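Local coordinates for protein glycerol-3-phosphate dehydrogenase [NAD(+)] 1 (PDB 4FGW) that interconverts dihydroxyacetone phosphate and sn-glycerol 3-phosphate with NADH or NAD(+), driving glycerol production and accumulation in yeast under hyperosmotic stress, at residues A[49-52]-A[53-57]; A[109-112]-A[113-116]; A[337-340]-A[341-345]. All coordinates share one frame; numbering follows the deposited sequence.

Contact 1: A[49-52]-A[53-57]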
ATOM      1  N   ILE A  49       4.226 -10.794  23.071  1.00 55.93           N
ATOM      2  CA  ILE A  49       5.221 -11.603  22.375  1.00 56.95           C
ATOM      3  C   ILE A  49       5.656 -12.833  23.178  1.00 63.62           C
ATOM      4  O   ILE A  49       5.897 -13.888  22.592  1.00 64.37           O
ATOM      5  CB  ILE A  49       6.370 -10.766  21.736  1.00 59.69           C
ATOM      6  CG1 ILE A  49       6.660 -11.220  20.294  1.00 59.22           C
ATOM      7  CG2 ILE A  49       7.641 -10.740  22.580  1.00 63.77           C
ATOM      8  CD1 ILE A  49       5.688 -10.699  19.239  1.00 57.95           C
ATOM      9  N   ALA A  50       5.672 -12.707  24.521  1.00 61.64           N
ATOM     10  CA  ALA A  50       6.007 -13.773  25.463  1.00 63.80           C
ATOM     11  C   ALA A  50       4.916 -14.852  25.491  1.00 67.15           C
ATOM     12  O   ALA A  50       5.228 -16.023  25.700  1.00 68.60           O
ATOM     13  CB  ALA A  50       6.207 -13.190  26.844  1.00 66.70           C
ATOM     14  N   LYS A  51       3.641 -14.452  25.260  1.00 61.96           N
ATOM     15  CA  LYS A  51       2.476 -15.342  25.189  1.00 62.49           C
ATOM     16  C   LYS A  51       2.567 -16.170  23.894  1.00 65.33           C
ATOM     17  O   LYS A  51       2.340 -17.383  23.928  1.00 67.52           O
ATOM     18  CB  LYS A  51       1.172 -14.520  25.232  1.00 63.34           C
ATOM     19  CG  LYS A  51      -0.115 -15.335  25.114  1.00 68.71           C
ATOM     20  CD  LYS A  51      -1.332 -14.432  24.990  1.00 69.10           C
ATOM     21  CE  LYS A  51      -2.622 -15.191  24.801  1.00 69.76           C
ATOM     22  NZ  LYS A  51      -2.825 -15.616  23.393  1.00 69.46           N
ATOM     23  N   VAL A  52       2.921 -15.503  22.769  1.00 57.80           N
ATOM     24  CA  VAL A  52       3.119 -16.075  21.431  1.00 55.92           C
ATOM     25  C   VAL A  52       4.236 -17.148  21.488  1.00 64.38           C
ATOM     26  O   VAL A  52       4.047 -18.272  21.005  1.00 65.77           O
ATOM     27  CB  VAL A  52       3.427 -14.935  20.414  1.00 55.38           C
ATOM     28  CG1 VAL A  52       4.041 -15.459  19.117  1.00 53.59           C
ATOM     29  CG2 VAL A  52       2.180 -14.101  20.126  1.00 53.40           C
ATOM     30  N   VAL A  53       5.375 -16.792  22.116  1.00 61.96           N
ATOM     31  CA  VAL A  53       6.553 -17.642  22.296  1.00 64.14           C
ATOM     32  C   VAL A  53       6.254 -18.846  23.218  1.00 72.15           C
ATOM     33  O   VAL A  53       6.608 -19.971  22.858  1.00 74.19           O
ATOM     34  CB  VAL A  53       7.784 -16.792  22.713  1.00 68.11           C
ATOM     35  CG1 VAL A  53       8.889 -17.640  23.328  1.00 71.84           C
ATOM     36  CG2 VAL A  53       8.322 -15.996  21.524  1.00 64.88           C
ATOM     37  N   ALA A  54       5.553 -18.625  24.359  1.00 70.02           N
ATOM     38  CA  ALA A  54       5.175 -19.698  25.296  1.00 74.10           C
ATOM     39  C   ALA A  54       4.234 -20.733  24.670  1.00 78.74           C
ATOM     40  O   ALA A  54       4.337 -21.924  24.983  1.00 82.49           O
ATOM     41  CB  ALA A  54       4.565 -19.121  26.567  1.00 76.13           C
ATOM     42  N   GLU A  55       3.334 -20.277  23.780  1.00 71.89           N
ATOM     43  CA  GLU A  55       2.390 -21.118  23.043  1.00 72.44           C
ATOM     44  C   GLU A  55       3.146 -22.054  22.094  1.00 77.21           C
ATOM     45  O   GLU A  55       2.810 -23.238  22.001  1.00 79.51           O
ATOM     46  CB  GLU A  55       1.409 -20.245  22.240  1.00 70.25           C
ATOM     47  CG  GLU A  55       0.236 -19.721  23.052  1.00 78.45           C
ATOM     48  CD  GLU A  55      -0.560 -18.602  22.405  1.00 83.66           C
ATOM     49  OE1 GLU A  55      -0.483 -18.446  21.166  1.00 66.19           O
ATOM     50  OE2 GLU A  55      -1.269 -17.881  23.143  1.00 72.29           O
ATOM     51  N   ASN A  56       4.175 -21.518  21.408  1.00 71.88           N
ATOM     52  CA  ASN A  56       5.005 -22.263  20.465  1.00 72.45           C
ATOM     53  C   ASN A  56       5.998 -23.211  21.128  1.00 80.73           C
ATOM     54  O   ASN A  56       6.270 -24.271  20.565  1.00 82.42           O
ATOM     55  CB  ASN A  56       5.680 -21.331  19.466  1.00 67.96           C
ATOM     56  CG  ASN A  56       4.735 -20.776  18.434  1.00 82.77           C
ATOM     57  OD1 ASN A  56       3.850 -21.467  17.918  1.00 79.47           O
ATOM     58  ND2 ASN A  56       4.923 -19.522  18.080  1.00 72.00           N
ATOM     59  N   CYS A  57       6.522 -22.848  22.321  1.00 79.44           N
ATOM     60  CA  CYS A  57       7.440 -23.698  23.096  1.00 83.81           C
ATOM     61  C   CYS A  57       6.725 -24.974  23.531  1.00 91.35           C
ATOM     62  O   CYS A  57       7.305 -26.054  23.448  1.00 94.62           O
ATOM     63  CB  CYS A  57       8.029 -22.942  24.284  1.00 84.75           C
ATOM     64  SG  CYS A  57       9.252 -21.687  23.825  1.00 85.41           S
TER
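Lys51 and Glu55 form an i to i+4 salt bridge on helix 44-59, the first helix of the Rossmann-type dinucleotide-binding domain, whose first turn is part of the glycine-rich, probably NAD(+)-binding segment Gly41-Gly46. Lys51 NZ lies 2.8 Å from Glu55 OE2 and meets its syn lone pair. The lysine leaves the helix with CG anti to the backbone N (chi1 178°). It runs extended to CE and bends only at the last torsion (chi4 -81°), which swings NZ over to the glutamate. Glu55 CG packs back on Lys51 O at 3.3 Å. The same turn is held by backbone bonds, Val53 N to Ile49 O at 3.0 Å and Ala54 N to Ala50 O at 2.9 Å. One face of the helix is apolar. Ile49 packs on strand 35-40, Ala50 and Val53 on both 35-40 and 67-71, the usual packing of this helix on the parallel part of the sheet. Asn56 gives ND2 to the carbonyls of Leu221 and His223. Lys51 NZ has a second acidic partner, Glu191, while Glu55 OE1 takes Tyr226 OH and Arg224 NE. The carboxylate is thus shared between two basic groups and a hydroxyl, which probably favours its ionised form.

Contact 2: A[109-112]-A[113-116]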
ATOM      1  N   PRO A 109      11.712 -11.307  38.297  1.00 96.71           N
ATOM      2  CA  PRO A 109      12.115  -9.927  38.618  1.00 96.73           C
ATOM      3  C   PRO A 109      13.608  -9.638  38.449  1.00102.16           C
ATOM      4  O   PRO A 109      13.996  -8.466  38.402  1.00101.55           O
ATOM      5  CB  PRO A 109      11.658  -9.751  40.066  1.00102.50           C
ATOM      6  CG  PRO A 109      11.694 -11.125  40.645  1.00110.05           C
ATOM      7  CD  PRO A 109      11.537 -12.120  39.521  1.00102.77           C
ATOM      8  N   ASP A 110      14.441 -10.702  38.379  1.00 99.99           N
ATOM      9  CA  ASP A 110      15.895 -10.610  38.238  1.00100.61           C
ATOM     10  C   ASP A 110      16.308 -10.787  36.777  1.00 99.19           C
ATOM     11  O   ASP A 110      16.052 -11.837  36.184  1.00 97.92           O
ATOM     12  CB  ASP A 110      16.593 -11.640  39.149  1.00106.95           C
ATOM     13  CG  ASP A 110      18.087 -11.440  39.310  1.00119.47           C
ATOM     14  OD1 ASP A 110      18.821 -11.588  38.305  1.00116.26           O
ATOM     15  OD2 ASP A 110      18.534 -11.211  40.455  1.00135.13           O
ATOM     16  N   LEU A 111      16.901  -9.753  36.216  1.00 93.11           N
ATOM     17  CA  LEU A 111      17.397  -9.783  34.874  1.00 89.67           C
ATOM     18  C   LEU A 111      18.295 -10.968  34.659  1.00 96.35           C
ATOM     19  O   LEU A 111      18.069 -11.759  33.764  1.00 93.56           O
ATOM     20  CB  LEU A 111      18.160  -8.502  34.586  1.00 88.67           C
ATOM     21  CG  LEU A 111      18.390  -8.079  33.144  1.00 89.89           C
ATOM     22  CD1 LEU A 111      17.160  -8.284  32.326  1.00 84.67           C
ATOM     23  CD2 LEU A 111      18.811  -6.651  33.070  1.00 93.12           C
ATOM     24  N   ILE A 112      19.328 -11.083  35.475  1.00 98.41           N
ATOM     25  CA  ILE A 112      20.326 -12.111  35.295  1.00101.28           C
ATOM     26  C   ILE A 112      19.767 -13.508  35.465  1.00105.95           C
ATOM     27  O   ILE A 112      20.189 -14.427  34.796  1.00105.40           O
ATOM     28  CB  ILE A 112      21.488 -11.895  36.251  1.00109.72           C
ATOM     29  CG1 ILE A 112      21.900 -10.442  36.187  1.00109.51           C
ATOM     30  CG2 ILE A 112      22.665 -12.755  35.867  1.00113.92           C
ATOM     31  CD1 ILE A 112      21.165  -9.741  35.141  1.00121.62           C
ATOM     32  N   ASP A 113      18.809 -13.676  36.353  1.00103.42           N
ATOM     33  CA  ASP A 113      18.261 -15.004  36.564  1.00104.46           C
ATOM     34  C   ASP A 113      17.462 -15.467  35.351  1.00104.50           C
ATOM     35  O   ASP A 113      17.429 -16.647  35.023  1.00105.06           O
ATOM     36  CB  ASP A 113      17.390 -15.051  37.822  1.00108.73           C
ATOM     37  CG  ASP A 113      16.916 -16.450  38.147  1.00119.49           C
ATOM     38  OD1 ASP A 113      15.842 -16.609  38.736  1.00116.87           O
ATOM     39  OD2 ASP A 113      17.614 -17.405  37.810  1.00131.81           O
ATOM     40  N   SER A 114      16.811 -14.520  34.691  1.00 96.81           N
ATOM     41  CA  SER A 114      15.963 -14.806  33.528  1.00 92.55           C
ATOM     42  C   SER A 114      16.821 -15.246  32.331  1.00 96.87           C
ATOM     43  O   SER A 114      16.377 -16.047  31.508  1.00 94.90           O
ATOM     44  CB  SER A 114      15.123 -13.585  33.166  1.00 90.70           C
ATOM     45  OG  SER A 114      15.927 -12.503  32.731  1.00 95.72           O
ATOM     46  N   VAL A 115      18.061 -14.737  32.272  1.00 96.08           N
ATOM     47  CA  VAL A 115      19.059 -14.997  31.236  1.00 96.14           C
ATOM     48  C   VAL A 115      19.919 -16.264  31.535  1.00104.39           C
ATOM     49  O   VAL A 115      20.632 -16.735  30.644  1.00103.72           O
ATOM     50  CB  VAL A 115      19.852 -13.675  30.966  1.00 99.53           C
ATOM     51  CG1 VAL A 115      21.302 -13.899  30.529  1.00101.91           C
ATOM     52  CG2 VAL A 115      19.106 -12.789  29.968  1.00 94.43           C
ATOM     53  N   LYS A 116      19.682 -16.854  32.702  1.00105.29           N
ATOM     54  CA  LYS A 116      20.344 -18.066  33.163  1.00110.26           C
ATOM     55  C   LYS A 116      20.483 -19.061  32.056  1.00115.68           C
ATOM     56  O   LYS A 116      19.544 -19.746  31.716  1.00114.99           O
ATOM     57  CB  LYS A 116      19.556 -18.702  34.296  1.00115.80           C
ATOM     58  CG  LYS A 116      20.417 -19.250  35.425  1.00133.58           C
ATOM     59  CD  LYS A 116      21.228 -20.463  34.978  1.00145.03           C
ATOM     60  CE  LYS A 116      21.614 -21.385  36.139  1.00157.35           C
ATOM     61  NZ  LYS A 116      20.798 -22.637  36.201  1.00167.91           N
TER
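Asp110 reaches forward to Asp113 with its carboxylate, and this capping bond is the main side-chain link here. Asp110 OD1 takes Asp113 N at 2.9 Å. The N-H comes from above the carboxylate plane, 37° out of it. With chi1 at -168°, Asp110 CG sits beside its own carbonyl carbon, and OD1 faces the first turn. The two aspartates also touch through carbon, CB to CB at 3.7 Å. Their carboxylate planes stand 80° apart, and Asp113 OD1 turns to Asn108 ND2 instead.

Asp110 is the N-cap of the short helix 111-115. This helix follows strand 105-108, an outer strand of the Rossmann-type sheet, and leads towards strand 120-123.

The backbone bonds are mixed. Ser114 N gives to Asp110 O at 3.2 Å. Val115 N makes weak bonds to Leu111 O and Ile112 O, both 3.3 Å long. Ser114 also folds its hydroxyl back, and OG points to Leu111 O; at 2.5 Å the bond is shorter than normal, so its exact length is doubtful.

Apolar contacts lie mostly beyond the turn. Leu111 packs on Trp71, Ile40 and Leu137, and Val115 on Leu137 and Val141. At the backbone, Pro109 O accepts from Trp71 NE1 and Ser114 O from Thr38 OG1.

Contact 3: A[337-340]-A[341-345]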
ATOM      1  N   SER A 337       2.649  10.921  22.418  1.00 91.44           N
ATOM      2  CA  SER A 337       3.282  11.687  21.345  1.00 89.31           C
ATOM      3  C   SER A 337       3.177  11.035  19.967  1.00 85.09           C
ATOM      4  O   SER A 337       3.177   9.808  19.856  1.00 82.34           O
ATOM      5  CB  SER A 337       4.747  11.948  21.677  1.00 94.54           C
ATOM      6  OG  SER A 337       4.892  12.610  22.922  1.00106.81           O
ATOM      7  N   ALA A 338       3.110  11.872  18.915  1.00 78.07           N
ATOM      8  CA  ALA A 338       3.123  11.432  17.524  1.00 73.26           C
ATOM      9  C   ALA A 338       4.600  11.434  17.128  1.00 75.00           C
ATOM     10  O   ALA A 338       5.178  12.486  16.850  1.00 76.99           O
ATOM     11  CB  ALA A 338       2.315  12.383  16.648  1.00 74.23           C
ATOM     12  N   GLN A 339       5.219  10.257  17.148  1.00 68.37           N
ATOM     13  CA  GLN A 339       6.658  10.137  16.927  1.00 68.08           C
ATOM     14  C   GLN A 339       7.131  10.841  15.659  1.00 72.12           C
ATOM     15  O   GLN A 339       8.169  11.503  15.652  1.00 73.75           O
ATOM     16  CB  GLN A 339       7.070   8.663  16.892  1.00 67.23           C
ATOM     17  CG  GLN A 339       8.241   8.324  17.800  1.00 80.39           C
ATOM     18  CD  GLN A 339       9.425   9.248  17.596  1.00 85.98           C
ATOM     19  OE1 GLN A 339      10.250   9.030  16.708  1.00 66.46           O
ATOM     20  NE2 GLN A 339       9.514  10.288  18.417  1.00 90.17           N
ATOM     21  N   GLY A 340       6.364  10.686  14.587  1.00 66.17           N
ATOM     22  CA  GLY A 340       6.721  11.236  13.278  1.00 66.06           C
ATOM     23  C   GLY A 340       7.141  12.697  13.295  1.00 73.22           C
ATOM     24  O   GLY A 340       7.898  13.134  12.421  1.00 74.56           O
ATOM     25  N   LEU A 341       6.647  13.466  14.291  1.00 70.51           N
ATOM     26  CA  LEU A 341       6.965  14.880  14.514  1.00 73.85           C
ATOM     27  C   LEU A 341       8.464  15.048  14.787  1.00 79.69           C
ATOM     28  O   LEU A 341       9.082  15.968  14.256  1.00 82.21           O
ATOM     29  CB  LEU A 341       6.147  15.405  15.711  1.00 75.14           C
ATOM     30  CG  LEU A 341       4.934  16.309  15.451  1.00 80.35           C
ATOM     31  CD1 LEU A 341       4.033  15.773  14.372  1.00 77.80           C
ATOM     32  CD2 LEU A 341       4.113  16.458  16.709  1.00 81.78           C
ATOM     33  N   ILE A 342       9.045  14.137  15.590  1.00 74.92           N
ATOM     34  CA  ILE A 342      10.468  14.132  15.930  1.00 76.78           C
ATOM     35  C   ILE A 342      11.275  13.558  14.753  1.00 79.19           C
ATOM     36  O   ILE A 342      12.279  14.148  14.355  1.00 81.73           O
ATOM     37  CB  ILE A 342      10.717  13.386  17.278  1.00 79.76           C
ATOM     38  CG1 ILE A 342      10.088  14.153  18.465  1.00 82.80           C
ATOM     39  CG2 ILE A 342      12.201  13.143  17.543  1.00 81.86           C
ATOM     40  CD1 ILE A 342       9.034  13.363  19.239  1.00 89.34           C
ATOM     41  N   THR A 343      10.818  12.426  14.190  1.00 71.99           N
ATOM     42  CA  THR A 343      11.468  11.725  13.081  1.00 70.44           C
ATOM     43  C   THR A 343      11.707  12.601  11.852  1.00 75.83           C
ATOM     44  O   THR A 343      12.824  12.581  11.330  1.00 77.04           O
ATOM     45  CB  THR A 343      10.789  10.383  12.794  1.00 71.38           C
ATOM     46  OG1 THR A 343      10.588   9.707  14.033  1.00 71.08           O
ATOM     47  CG2 THR A 343      11.615   9.494  11.864  1.00 67.45           C
ATOM     48  N   CYS A 344      10.700  13.405  11.425  1.00 72.04           N
ATOM     49  CA  CYS A 344      10.865  14.295  10.268  1.00 74.09           C
ATOM     50  C   CYS A 344      11.980  15.336  10.462  1.00 83.76           C
ATOM     51  O   CYS A 344      12.641  15.699   9.486  1.00 85.87           O
ATOM     52  CB  CYS A 344       9.546  14.922   9.813  1.00 73.50           C
ATOM     53  SG  CYS A 344       8.927  16.250  10.874  1.00 79.96           S
ATOM     54  N   LYS A 345      12.235  15.745  11.729  1.00 81.61           N
ATOM     55  CA  LYS A 345      13.311  16.659  12.101  1.00 86.07           C
ATOM     56  C   LYS A 345      14.651  15.904  12.072  1.00 89.79           C
ATOM     57  O   LYS A 345      15.617  16.410  11.498  1.00 92.56           O
ATOM     58  CB  LYS A 345      13.042  17.264  13.494  1.00 90.27           C
ATOM     59  CG  LYS A 345      14.110  18.224  13.996  1.00106.32           C
ATOM     60  CD  LYS A 345      13.701  18.825  15.339  1.00117.42           C
ATOM     61  CE  LYS A 345      14.866  19.207  16.222  1.00126.82           C
ATOM     62  NZ  LYS A 345      15.661  20.323  15.653  1.00139.70           N
TER
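Gln339 and Thr343 meet in a local contact at the start of helix 340-354, where the loop after helix 325-333 turns into the first helical turn. The place is the all-helical C-terminal domain of the 6-phosphogluconate dehydrogenase C-terminal clan. Gln339 is a probable NAD(+)-binding residue, as in related enzymes.

Gln339 O is the main acceptor. Thr343 N reaches Gln339 O at 3.2 Å in a nearly straight bond, with an N-H...O angle of 168°. Ile342 N is nearer to Gln339 O, at 2.8 Å, but comes from above the carbonyl plane. Thr343 OG1 adds a weak bond to the same oxygen. One step on each side, Leu341 N gives to Ala338 O at 3.1 Å and Cys344 N gives to Gly340 O at 3.0 Å.

The contact is mostly buried, with Gln339 and Ile342 on its exposed side. Thr343 and Cys344 lean on Val247 of helix 235-257. Leu341 reaches Leu250 of that helix and Glu329 of helix 325-333, and its CD1 lies 4.4 Å from Ala338 CB. Gly340 N gives its hydrogen to Asn311 OD1, a link to a residue thought to bind substrate.

The glutamine side chain folds back over the turn. Its chain is bent at CB-CG (chi2 -51°), and the side chain crosses those of Ile342 and Thr343 at about a right angle. Gln339 NE2 lies alongside the isoleucine, 3.2 Å from Ile342 CD1 and 3.5 Å from Ile342 CB.

In the fold
All three contacts are local: contact 1 lies within a helix, contacts 2 and 3 at the start of one. Contacts 1 and 2 share the N-terminal Rossmann-type domain, with centres about 18 Å apart. Their helices are separate, yet both pack on strands 35-40 and 67-71. Contact 3 belongs to the C-terminal helical domain, its centre about 32 Å from that of contact 1 and across the chain's centre. Contact 1 is buried and the only one with a salt bridge between its segments. Contact 2 is partly buried and relies on a carboxylate cap with weaker backbone bonds. Contact 3 is buried too, but its bonds gather on one backbone carbonyl beside probable ligand-binding residues.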